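Local coordinates for uncharacterized protein (Bacteroides eggerthii DSM 20697, PDB 4ECO) that is of unknown function but, as a leucine-rich repeat protein, probably binds other proteins, at residues 32-36 with 66-70; 187-191 with 257-261; 526-530 with 540-544. All blocks are in the same frame, centred on the assembly; numbering follows the deposited sequence. Where two conformers were deposited one is given.

How the contacts relate
The three contacts follow one another along the chain and sample an elongated leucine-rich repeat fold at different points. Contact 1 ties helix 27-41 to a loop ahead of the first strands of the repeat array, contact 2 joins the loops of 187-191 and 257-261, and contact 3 lies in the core between neighbouring turns of the coil. Centres of contacts 1 and 2 are about 31 Å apart, on the same side of the chain's centre; contact 3 lies on the opposite side, about 74 Å from contact 1 and about 51 Å from contact 2. Contact 2 comes near the bound sodium ion, which lies about 8 Å from the side chain of L191.

Contact 1 (32-36 with 66-70); sequences YLALK and LDMWG
Y32 on helix 27-41 faces W69 in segment 66-70, which opens with a 3-10 turn; their CA atoms, 5.7 Å apart, are the nearest CA pair of the two segments. With CG anti to its carbonyl carbon (chi1 -61°), Y32 sends its ring against the peptide joining W69 to G70: G70 N stands 3.4 Å above the ring plane, over its centre. Along the rest of the ring, CD2 of Y32 comes 3.2 Å from L66 O and CE2 lies close to the carbonyl oxygen of D67. The indole of W69 lies beside the helix. Its CE3 meets Y32 O at the ring edge, in plane, while CB of K36 packs obliquely against W69 CZ3 at 3.6 Å before the lysine chain bends away. L33 and L66 cross at about a right angle, CD2 of the former 3.8 Å from CD1 of the latter, which lies over one face of the indole, offset toward its rim. NE1 of W69 donates to K64 O, and F62 meets the same indole edge-to-face, which limits its rotation. With no direct hydrogen bond between the two segments, cohesion here rests on dispersion and on the fit of aromatic rings to peptide groups and aliphatic chains.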
ATOM      1  N   TYR A  32     -31.582  -1.377 -25.730  1.00 48.60           N
ATOM      2  CA  TYR A  32     -32.267  -0.359 -24.946  1.00 46.64           C
ATOM      3  C   TYR A  32     -33.463  -0.973 -24.206  1.00 53.34           C
ATOM      4  O   TYR A  32     -33.743  -0.591 -23.066  1.00 54.82           O
ATOM      5  CB  TYR A  32     -32.706   0.793 -25.848  1.00 46.55           C
ATOM      6  CG  TYR A  32     -31.604   1.550 -26.572  1.00 46.42           C
ATOM      7  CD1 TYR A  32     -30.265   1.426 -26.189  1.00 46.63           C
ATOM      8  CD2 TYR A  32     -31.906   2.446 -27.590  1.00 48.24           C
ATOM      9  CE1 TYR A  32     -29.253   2.094 -26.876  1.00 45.02           C
ATOM     10  CE2 TYR A  32     -30.906   3.159 -28.252  1.00 49.26           C
ATOM     11  CZ  TYR A  32     -29.583   2.983 -27.889  1.00 53.01           C
ATOM     12  OH  TYR A  32     -28.634   3.723 -28.543  1.00 53.26           O
ATOM     13  N   LEU A  33     -34.135  -1.961 -24.816  1.00 49.03           N
ATOM     14  CA  LEU A  33     -35.226  -2.655 -24.140  1.00 48.29           C
ATOM     15  C   LEU A  33     -34.650  -3.492 -22.993  1.00 54.25           C
ATOM     16  O   LEU A  33     -35.308  -3.636 -21.950  1.00 56.34           O
ATOM     17  CB  LEU A  33     -36.030  -3.516 -25.113  1.00 48.90           C
ATOM     18  CG  LEU A  33     -36.610  -2.789 -26.318  1.00 54.24           C
ATOM     19  CD1 LEU A  33     -37.156  -3.766 -27.327  1.00 55.52           C
ATOM     20  CD2 LEU A  33     -37.672  -1.781 -25.915  1.00 56.24           C
ATOM     21  N   ALA A  34     -33.389  -3.990 -23.170  1.00 48.21           N
ATOM     22  CA  ALA A  34     -32.631  -4.713 -22.150  1.00 45.89           C
ATOM     23  C   ALA A  34     -32.249  -3.749 -21.019  1.00 49.72           C
ATOM     24  O   ALA A  34     -32.500  -4.066 -19.848  1.00 51.11           O
ATOM     25  CB  ALA A  34     -31.397  -5.364 -22.750  1.00 46.32           C
ATOM     26  N   LEU A  35     -31.728  -2.540 -21.361  1.00 43.56           N
ATOM     27  CA  LEU A  35     -31.391  -1.512 -20.369  1.00 41.40           C
ATOM     28  C   LEU A  35     -32.575  -1.180 -19.478  1.00 46.49           C
ATOM     29  O   LEU A  35     -32.426  -1.174 -18.256  1.00 46.42           O
ATOM     30  CB  LEU A  35     -30.898  -0.216 -21.028  1.00 40.97           C
ATOM     31  CG  LEU A  35     -29.471  -0.197 -21.554  1.00 44.26           C
ATOM     32  CD1 LEU A  35     -29.141   1.169 -22.104  1.00 44.15           C
ATOM     33  CD2 LEU A  35     -28.474  -0.578 -20.478  1.00 43.76           C
ATOM     34  N   LYS A  36     -33.756  -0.939 -20.084  1.00 43.88           N
ATOM     35  CA  LYS A  36     -34.986  -0.607 -19.364  1.00 44.00           C
ATOM     36  C   LYS A  36     -35.438  -1.807 -18.480  1.00 47.93           C
ATOM     37  O   LYS A  36     -35.832  -1.610 -17.322  1.00 46.45           O
ATOM     38  CB  LYS A  36     -36.078  -0.182 -20.363  1.00 46.78           C
ATOM     39  CG  LYS A  36     -37.488  -0.006 -19.806  1.00 49.07           C
ATOM     40  CD  LYS A  36     -37.697   1.132 -18.826  1.00 51.26           C
ATOM     41  CE  LYS A  36     -39.143   1.087 -18.389  1.00 60.44           C
ATOM     42  NZ  LYS A  36     -39.435   2.085 -17.335  1.00 74.08           N
ATOM     43  N   LEU A  66     -37.434   6.155 -27.861  1.00 54.88           N
ATOM     44  CA  LEU A  66     -36.867   4.811 -27.743  1.00 54.57           C
ATOM     45  C   LEU A  66     -35.457   4.739 -28.237  1.00 61.13           C
ATOM     46  O   LEU A  66     -34.646   4.088 -27.578  1.00 59.81           O
ATOM     47  CB  LEU A  66     -37.716   3.776 -28.499  1.00 55.57           C
ATOM     48  CG  LEU A  66     -37.259   2.287 -28.514  1.00 59.42           C
ATOM     49  CD1 LEU A  66     -37.055   1.735 -27.107  1.00 58.13           C
ATOM     50  CD2 LEU A  66     -38.247   1.412 -29.286  1.00 60.05           C
ATOM     51  N   ASP A  67     -35.141   5.400 -29.363  1.00 61.50           N
ATOM     52  CA  ASP A  67     -33.771   5.350 -29.888  1.00 62.45           C
ATOM     53  C   ASP A  67     -32.786   6.258 -29.048  1.00 64.08           C
ATOM     54  O   ASP A  67     -31.583   6.204 -29.266  1.00 62.32           O
ATOM     55  CB  ASP A  67     -33.734   5.693 -31.404  1.00 66.19           C
ATOM     56  CG  ASP A  67     -34.104   7.104 -31.817  1.00 82.40           C
ATOM     57  OD1 ASP A  67     -34.723   7.824 -31.002  1.00 84.41           O
ATOM     58  OD2 ASP A  67     -33.778   7.488 -32.963  1.00 89.68           O
HETATM   59  N   MSE A  68     -33.292   7.014 -28.065  1.00 62.07           N
HETATM   60  CA  MSE A  68     -32.494   7.892 -27.200  1.00 62.84           C
HETATM   61  C   MSE A  68     -32.199   7.229 -25.848  1.00 62.47           C
HETATM   62  O   MSE A  68     -31.458   7.780 -25.021  1.00 60.42           O
HETATM   63  CB  MSE A  68     -33.221   9.234 -26.974  1.00 67.59           C
HETATM   64  CG  MSE A  68     -33.295  10.114 -28.210  1.00 79.99           C
HETATM   65 SE   MSE A  68     -31.490  10.446 -28.938  0.75 92.90          SE
HETATM   66  CE  MSE A  68     -31.439   9.250 -30.592  1.00 91.01           C
ATOM     67  N   TRP A  69     -32.765   6.029 -25.637  1.00 55.81           N
ATOM     68  CA  TRP A  69     -32.658   5.289 -24.392  1.00 52.99           C
ATOM     69  C   TRP A  69     -31.215   4.852 -24.085  1.00 56.36           C
ATOM     70  O   TRP A  69     -30.932   4.480 -22.935  1.00 56.04           O
ATOM     71  CB  TRP A  69     -33.592   4.087 -24.420  1.00 51.33           C
ATOM     72  CG  TRP A  69     -35.062   4.399 -24.240  1.00 52.16           C
ATOM     73  CD1 TRP A  69     -35.688   5.610 -24.388  1.00 55.39           C
ATOM     74  CD2 TRP A  69     -36.088   3.457 -23.915  1.00 51.61           C
ATOM     75  NE1 TRP A  69     -37.034   5.481 -24.146  1.00 54.72           N
ATOM     76  CE2 TRP A  69     -37.308   4.171 -23.844  1.00 55.83           C
ATOM     77  CE3 TRP A  69     -36.088   2.077 -23.638  1.00 52.01           C
ATOM     78  CZ2 TRP A  69     -38.516   3.550 -23.519  1.00 55.25           C
ATOM     79  CZ3 TRP A  69     -37.287   1.459 -23.334  1.00 53.65           C
ATOM     80  CH2 TRP A  69     -38.481   2.194 -23.263  1.00 55.02           C
ATOM     81  N   GLY A  70     -30.312   4.993 -25.059  1.00 51.66           N
ATOM     82  CA  GLY A  70     -28.902   4.667 -24.874  1.00 50.37           C
ATOM     83  C   GLY A  70     -28.146   5.722 -24.096  1.00 51.73           C
ATOM     84  O   GLY A  70     -27.122   5.423 -23.469  1.00 50.90           O
TER

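Contact 2 (187-191 with 257-261); sequences QIGQL and YNCPN
A type II beta turn from Q187 to Q190 is clasped by the side-chain amide of N258, which sits in the loop leaving strand 253-257. The turn belongs to the long excursion that separates strands 109-111 and 210-214, neighbours in the parallel array. N258 holds CG anti to its backbone N (chi1 -169°), and this carries both ends of the amide to the turn. OD1 of N258 accepts from G189 N at 2.7 Å, the donor lying in the carbonyl plane on a lone pair, with an N-H...O angle of 150°. ND2 of N258 donates to Q187 O over 3.3 Å, and this oxygen lies about 23° out of the N258 amide plane. Q187 O also takes the turn's own bond from Q190 N, and the two donors approach from opposite faces of its carbonyl plane. The second hydrogen of ND2 can serve N215 OD1, so that the amide links the turn to the preceding strand's loop. Beside this clasp, the P260 ring packs against G189, CG 3.6 Å from G189 O, and L191 crosses it obliquely with CD2 3.7 Å from that same CG. Q190 OE1 accepts from K118, adjacent to E117, which together with S192 binds sodium. One residue past N258, C259 N bonds to N283 OD1 of the next turn, consistent with the asparagine ladder of leucine-rich repeat solenoids, while N258 turns to the inserted loop and N215.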
ATOM      1  N   GLN A 187     -17.209   0.138   7.559  1.00 63.44           N
ATOM      2  CA  GLN A 187     -17.278   0.027   6.105  1.00 60.54           C
ATOM      3  C   GLN A 187     -17.212  -1.432   5.653  1.00 59.42           C
ATOM      4  O   GLN A 187     -17.753  -1.736   4.586  1.00 60.41           O
ATOM      5  CB  GLN A 187     -16.159   0.827   5.427  1.00 60.77           C
ATOM      6  CG  GLN A 187     -16.234   2.327   5.632  1.00 63.04           C
ATOM      7  CD  GLN A 187     -14.944   2.977   5.185  1.00 70.85           C
ATOM      8  OE1 GLN A 187     -13.917   2.961   5.890  1.00 67.13           O
ATOM      9  NE2 GLN A 187     -14.960   3.545   3.988  1.00 51.49           N
ATOM     10  N   ILE A 188     -16.535  -2.324   6.419  1.00 50.30           N
ATOM     11  CA  ILE A 188     -16.435  -3.741   6.042  1.00 48.11           C
ATOM     12  C   ILE A 188     -17.799  -4.389   6.225  1.00 51.89           C
ATOM     13  O   ILE A 188     -18.296  -4.474   7.345  1.00 52.85           O
ATOM     14  CB  ILE A 188     -15.325  -4.519   6.782  1.00 49.58           C
ATOM     15  CG1 ILE A 188     -13.966  -3.828   6.585  1.00 48.86           C
ATOM     16  CG2 ILE A 188     -15.288  -5.966   6.270  1.00 48.27           C
ATOM     17  CD1 ILE A 188     -12.857  -4.307   7.491  1.00 58.27           C
ATOM     18  N   GLY A 189     -18.400  -4.796   5.114  1.00 47.24           N
ATOM     19  CA  GLY A 189     -19.731  -5.396   5.086  1.00 47.21           C
ATOM     20  C   GLY A 189     -20.853  -4.392   4.877  1.00 50.23           C
ATOM     21  O   GLY A 189     -22.040  -4.750   4.904  1.00 50.60           O
ATOM     22  N   GLN A 190     -20.475  -3.114   4.716  1.00 46.29           N
ATOM     23  CA  GLN A 190     -21.367  -1.986   4.463  1.00 45.53           C
ATOM     24  C   GLN A 190     -21.728  -2.034   3.000  1.00 46.08           C
ATOM     25  O   GLN A 190     -20.856  -1.928   2.127  1.00 46.08           O
ATOM     26  CB  GLN A 190     -20.684  -0.664   4.860  1.00 46.68           C
ATOM     27  CG  GLN A 190     -21.514   0.598   4.704  1.00 58.15           C
ATOM     28  CD  GLN A 190     -20.670   1.795   5.022  1.00 73.68           C
ATOM     29  OE1 GLN A 190     -20.063   2.409   4.136  1.00 64.01           O
ATOM     30  NE2 GLN A 190     -20.545   2.092   6.309  1.00 75.78           N
ATOM     31  N   LEU A 191     -23.002  -2.275   2.751  1.00 39.52           N
ATOM     32  CA  LEU A 191     -23.547  -2.421   1.416  1.00 38.37           C
ATOM     33  C   LEU A 191     -23.724  -1.073   0.712  1.00 44.42           C
ATOM     34  O   LEU A 191     -24.060  -0.074   1.362  1.00 45.21           O
ATOM     35  CB  LEU A 191     -24.898  -3.164   1.479  1.00 37.37           C
ATOM     36  CG  LEU A 191     -24.895  -4.548   2.174  1.00 39.32           C
ATOM     37  CD1 LEU A 191     -26.291  -5.127   2.222  1.00 38.73           C
ATOM     38  CD2 LEU A 191     -23.940  -5.547   1.486  1.00 37.40           C
ATOM     39  N   TYR A 257     -15.700  -7.579  -4.568  1.00 39.54           N
ATOM     40  CA  TYR A 257     -15.197  -6.871  -3.396  1.00 38.74           C
ATOM     41  C   TYR A 257     -16.260  -6.596  -2.364  1.00 43.16           C
ATOM     42  O   TYR A 257     -17.342  -6.122  -2.696  1.00 43.73           O
ATOM     43  CB  TYR A 257     -14.593  -5.529  -3.876  1.00 38.36           C
ATOM     44  CG  TYR A 257     -14.177  -4.555  -2.799  1.00 38.53           C
ATOM     45  CD1 TYR A 257     -12.889  -4.575  -2.275  1.00 40.01           C
ATOM     46  CD2 TYR A 257     -15.027  -3.526  -2.396  1.00 38.34           C
ATOM     47  CE1 TYR A 257     -12.478  -3.635  -1.331  1.00 40.72           C
ATOM     48  CE2 TYR A 257     -14.637  -2.599  -1.430  1.00 38.04           C
ATOM     49  CZ  TYR A 257     -13.353  -2.644  -0.914  1.00 43.32           C
ATOM     50  OH  TYR A 257     -12.946  -1.713   0.016  1.00 41.82           O
ATOM     51  N   ASN A 258     -15.897  -6.803  -1.094  1.00 37.94           N
ATOM     52  CA  ASN A 258     -16.713  -6.524   0.081  1.00 37.01           C
ATOM     53  C   ASN A 258     -18.159  -7.022  -0.098  1.00 43.90           C
ATOM     54  O   ASN A 258     -19.096  -6.216  -0.130  1.00 44.04           O
ATOM     55  CB  ASN A 258     -16.678  -5.018   0.380  1.00 31.08           C
ATOM     56  CG  ASN A 258     -17.260  -4.596   1.687  1.00 53.58           C
ATOM     57  OD1 ASN A 258     -17.362  -5.371   2.636  1.00 56.74           O
ATOM     58  ND2 ASN A 258     -17.672  -3.352   1.760  1.00 50.00           N
ATOM     59  N   CYS A 259     -18.332  -8.348  -0.256  1.00 40.46           N
ATOM     60  CA  CYS A 259     -19.665  -8.944  -0.339  1.00 39.89           C
ATOM     61  C   CYS A 259     -19.812  -9.817   0.918  1.00 45.12           C
ATOM     62  O   CYS A 259     -19.288 -10.941   0.982  1.00 45.44           O
ATOM     63  CB  CYS A 259     -19.858  -9.699  -1.648  1.00 39.88           C
ATOM     64  SG  CYS A 259     -19.754  -8.654  -3.131  1.00 42.57           S
ATOM     65  N   PRO A 260     -20.379  -9.207   2.002  1.00 41.65           N
ATOM     66  CA  PRO A 260     -20.382  -9.858   3.327  1.00 40.41           C
ATOM     67  C   PRO A 260     -21.107 -11.190   3.433  1.00 44.38           C
ATOM     68  O   PRO A 260     -20.799 -11.939   4.376  1.00 46.55           O
ATOM     69  CB  PRO A 260     -21.086  -8.839   4.215  1.00 41.14           C
ATOM     70  CG  PRO A 260     -21.861  -7.997   3.300  1.00 45.98           C
ATOM     71  CD  PRO A 260     -20.979  -7.863   2.099  1.00 42.56           C
ATOM     72  N   ASN A 261     -22.020 -11.513   2.507  1.00 38.01           N
ATOM     73  CA  ASN A 261     -22.740 -12.770   2.630  1.00 39.20           C
ATOM     74  C   ASN A 261     -22.072 -13.902   1.798  1.00 45.16           C
ATOM     75  O   ASN A 261     -22.585 -15.034   1.782  1.00 48.28           O
ATOM     76  CB  ASN A 261     -24.210 -12.591   2.289  1.00 38.46           C
ATOM     77  CG  ASN A 261     -24.873 -11.618   3.244  1.00 56.64           C
ATOM     78  OD1 ASN A 261     -24.658 -11.654   4.471  1.00 49.52           O
ATOM     79  ND2 ASN A 261     -25.635 -10.677   2.701  1.00 45.99           N
TER

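Contact 3 (526-530 with 540-544); sequences SKFPT and GFGIR
F528 N donates a hydrogen bond to the carboxylate oxygen OE1 of E557, fixing the backbone from which the F528 ring reaches F541 and I543. Across the contact everything is apolar or nearly so. F528 and F541 come from opposite directions, each with CG anti to its own backbone N (chi1 -155° and -162°). Their planes are inclined by only 24°, yet the rings are slid apart, with centroids 5.4 Å from each other, and barely overlap; the meeting is of their outer atoms, CZ of F528 being 3.4 Å from CE1 of F541. On the flank, I543 CG2 approaches F528 CE2 to 3.6 Å while lying in the plane of the F541 ring at its edge, so it fills the angle between the two aromatics. The other branch of I543 meets P529 tip to tip, CD1 3.7 Å from the proline CD. P529, centre of an inverse gamma turn, also presents its carbonyl O 3.8 Å from F541 CZ. Beyond the pair, L571 of the next strand and L533 pack on F541, P559 on F528, and N576 ND2 bonds to I543 O. Strand 540-542 runs parallel to 517-519 and 570-572, and F541 and I543, probably at leucine positions, point inward against the returning loop 526-530: this is the hydrophobic core of a leucine-rich repeat solenoid, with an asparagine bonding to the backbone of the preceding turn.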
ATOM      1  N   SER A 526      24.909  10.238  28.457  1.00 48.26           N
ATOM      2  CA  SER A 526      25.319  11.128  29.554  1.00 49.35           C
ATOM      3  C   SER A 526      26.532  11.948  29.083  1.00 52.83           C
ATOM      4  O   SER A 526      26.718  13.099  29.518  1.00 53.18           O
ATOM      5  CB  SER A 526      25.614  10.346  30.820  1.00 55.17           C
ATOM      6  OG  SER A 526      26.391   9.214  30.477  1.00 72.17           O
ATOM      7  N   LYS A 527      27.312  11.344  28.141  1.00 47.68           N
ATOM      8  CA  LYS A 527      28.449  11.908  27.415  1.00 47.93           C
ATOM      9  C   LYS A 527      28.015  12.140  25.992  1.00 51.10           C
ATOM     10  O   LYS A 527      27.595  11.185  25.324  1.00 51.98           O
ATOM     11  CB  LYS A 527      29.686  10.981  27.472  1.00 52.56           C
ATOM     12  CG  LYS A 527      30.963  11.633  26.905  1.00 76.59           C
ATOM     13  CD  LYS A 527      31.926  10.642  26.255  1.00 95.86           C
ATOM     14  CE  LYS A 527      32.878   9.944  27.223  1.00115.96           C
ATOM     15  NZ  LYS A 527      33.969  10.842  27.716  1.00128.28           N
ATOM     16  N   PHE A 528      28.119  13.385  25.513  1.00 45.41           N
ATOM     17  CA  PHE A 528      27.653  13.755  24.187  1.00 43.75           C
ATOM     18  C   PHE A 528      28.340  12.961  23.041  1.00 47.57           C
ATOM     19  O   PHE A 528      29.564  13.009  22.899  1.00 46.78           O
ATOM     20  CB  PHE A 528      27.831  15.260  23.931  1.00 45.49           C
ATOM     21  CG  PHE A 528      26.858  15.775  22.889  1.00 45.73           C
ATOM     22  CD1 PHE A 528      27.084  15.560  21.531  1.00 48.23           C
ATOM     23  CD2 PHE A 528      25.687  16.422  23.269  1.00 45.38           C
ATOM     24  CE1 PHE A 528      26.156  15.979  20.582  1.00 48.19           C
ATOM     25  CE2 PHE A 528      24.770  16.842  22.324  1.00 47.18           C
ATOM     26  CZ  PHE A 528      25.018  16.634  20.988  1.00 46.13           C
ATOM     27  N   PRO A 529      27.542  12.273  22.178  1.00 44.60           N
ATOM     28  CA  PRO A 529      28.140  11.583  21.021  1.00 44.71           C
ATOM     29  C   PRO A 529      28.497  12.618  19.947  1.00 47.90           C
ATOM     30  O   PRO A 529      27.677  12.985  19.098  1.00 47.06           O
ATOM     31  CB  PRO A 529      27.042  10.608  20.580  1.00 45.62           C
ATOM     32  CG  PRO A 529      25.770  11.262  21.001  1.00 48.94           C
ATOM     33  CD  PRO A 529      26.066  12.136  22.187  1.00 45.16           C
ATOM     34  N   THR A 530      29.717  13.143  20.040  1.00 43.38           N
ATOM     35  CA  THR A 530      30.167  14.196  19.143  1.00 42.82           C
ATOM     36  C   THR A 530      30.563  13.655  17.758  1.00 48.83           C
ATOM     37  O   THR A 530      30.648  14.443  16.819  1.00 48.41           O
ATOM     38  CB  THR A 530      31.352  14.957  19.786  1.00 45.06           C
ATOM     39  OG1 THR A 530      32.389  14.032  20.125  1.00 51.08           O
ATOM     40  CG2 THR A 530      30.952  15.741  21.039  1.00 33.37           C
ATOM     41  N   GLY A 540      20.921  18.255  10.306  1.00 34.57           N
ATOM     42  CA  GLY A 540      20.138  18.131  11.535  1.00 34.18           C
ATOM     43  C   GLY A 540      20.598  17.093  12.538  1.00 38.45           C
ATOM     44  O   GLY A 540      20.991  15.986  12.167  1.00 37.88           O
ATOM     45  N   PHE A 541      20.491  17.442  13.828  1.00 35.20           N
ATOM     46  CA  PHE A 541      20.888  16.617  14.964  1.00 35.20           C
ATOM     47  C   PHE A 541      19.830  16.677  16.065  1.00 41.08           C
ATOM     48  O   PHE A 541      19.433  17.772  16.477  1.00 41.49           O
ATOM     49  CB  PHE A 541      22.253  17.094  15.513  1.00 37.38           C
ATOM     50  CG  PHE A 541      22.958  16.093  16.387  1.00 38.39           C
ATOM     51  CD1 PHE A 541      22.665  16.002  17.745  1.00 41.65           C
ATOM     52  CD2 PHE A 541      23.902  15.225  15.852  1.00 41.10           C
ATOM     53  CE1 PHE A 541      23.303  15.049  18.555  1.00 43.96           C
ATOM     54  CE2 PHE A 541      24.547  14.274  16.660  1.00 45.43           C
ATOM     55  CZ  PHE A 541      24.256  14.202  18.011  1.00 44.09           C
ATOM     56  N   GLY A 542      19.395  15.506  16.525  1.00 38.20           N
ATOM     57  CA  GLY A 542      18.401  15.360  17.579  1.00 38.21           C
ATOM     58  C   GLY A 542      18.947  14.546  18.733  1.00 43.04           C
ATOM     59  O   GLY A 542      19.493  13.454  18.520  1.00 42.34           O
ATOM     60  N   ILE A 543      18.846  15.098  19.956  1.00 39.56           N
ATOM     61  CA  ILE A 543      19.341  14.441  21.158  1.00 40.69           C
ATOM     62  C   ILE A 543      18.410  14.838  22.330  1.00 45.14           C
ATOM     63  O   ILE A 543      18.839  14.958  23.475  1.00 46.97           O
ATOM     64  CB  ILE A 543      20.873  14.717  21.411  1.00 44.98           C
ATOM     65  CG1 ILE A 543      21.525  13.717  22.403  1.00 45.02           C
ATOM     66  CG2 ILE A 543      21.268  16.206  21.652  1.00 45.93           C
ATOM     67  CD1 ILE A 543      22.481  12.850  21.780  1.00 46.00           C
ATOM     68  N   ARG A 544      17.115  15.001  22.017  1.00 39.75           N
ATOM     69  CA  ARG A 544      16.069  15.317  22.987  0.50 38.88           C
ATOM     70  C   ARG A 544      15.842  14.170  23.987  1.00 43.83           C
ATOM     71  O   ARG A 544      16.152  13.014  23.683  1.00 43.04           O
ATOM     72  CB  ARG A 544      14.755  15.606  22.257  0.50 35.95           C
ATOM     73  CG  ARG A 544      14.525  17.054  21.830  0.50 41.33           C
ATOM     74  CD  ARG A 544      13.090  17.279  21.338  0.50 38.98           C
ATOM     75  NE  ARG A 544      12.107  16.741  22.287  0.50 40.87           N
ATOM     76  CZ  ARG A 544      11.556  17.421  23.284  0.50 41.90           C
ATOM     77  NH1 ARG A 544      11.839  18.704  23.457  0.50 33.70           N
ATOM     78  NH2 ARG A 544      10.706  16.829  24.104  0.50 27.14           N
TER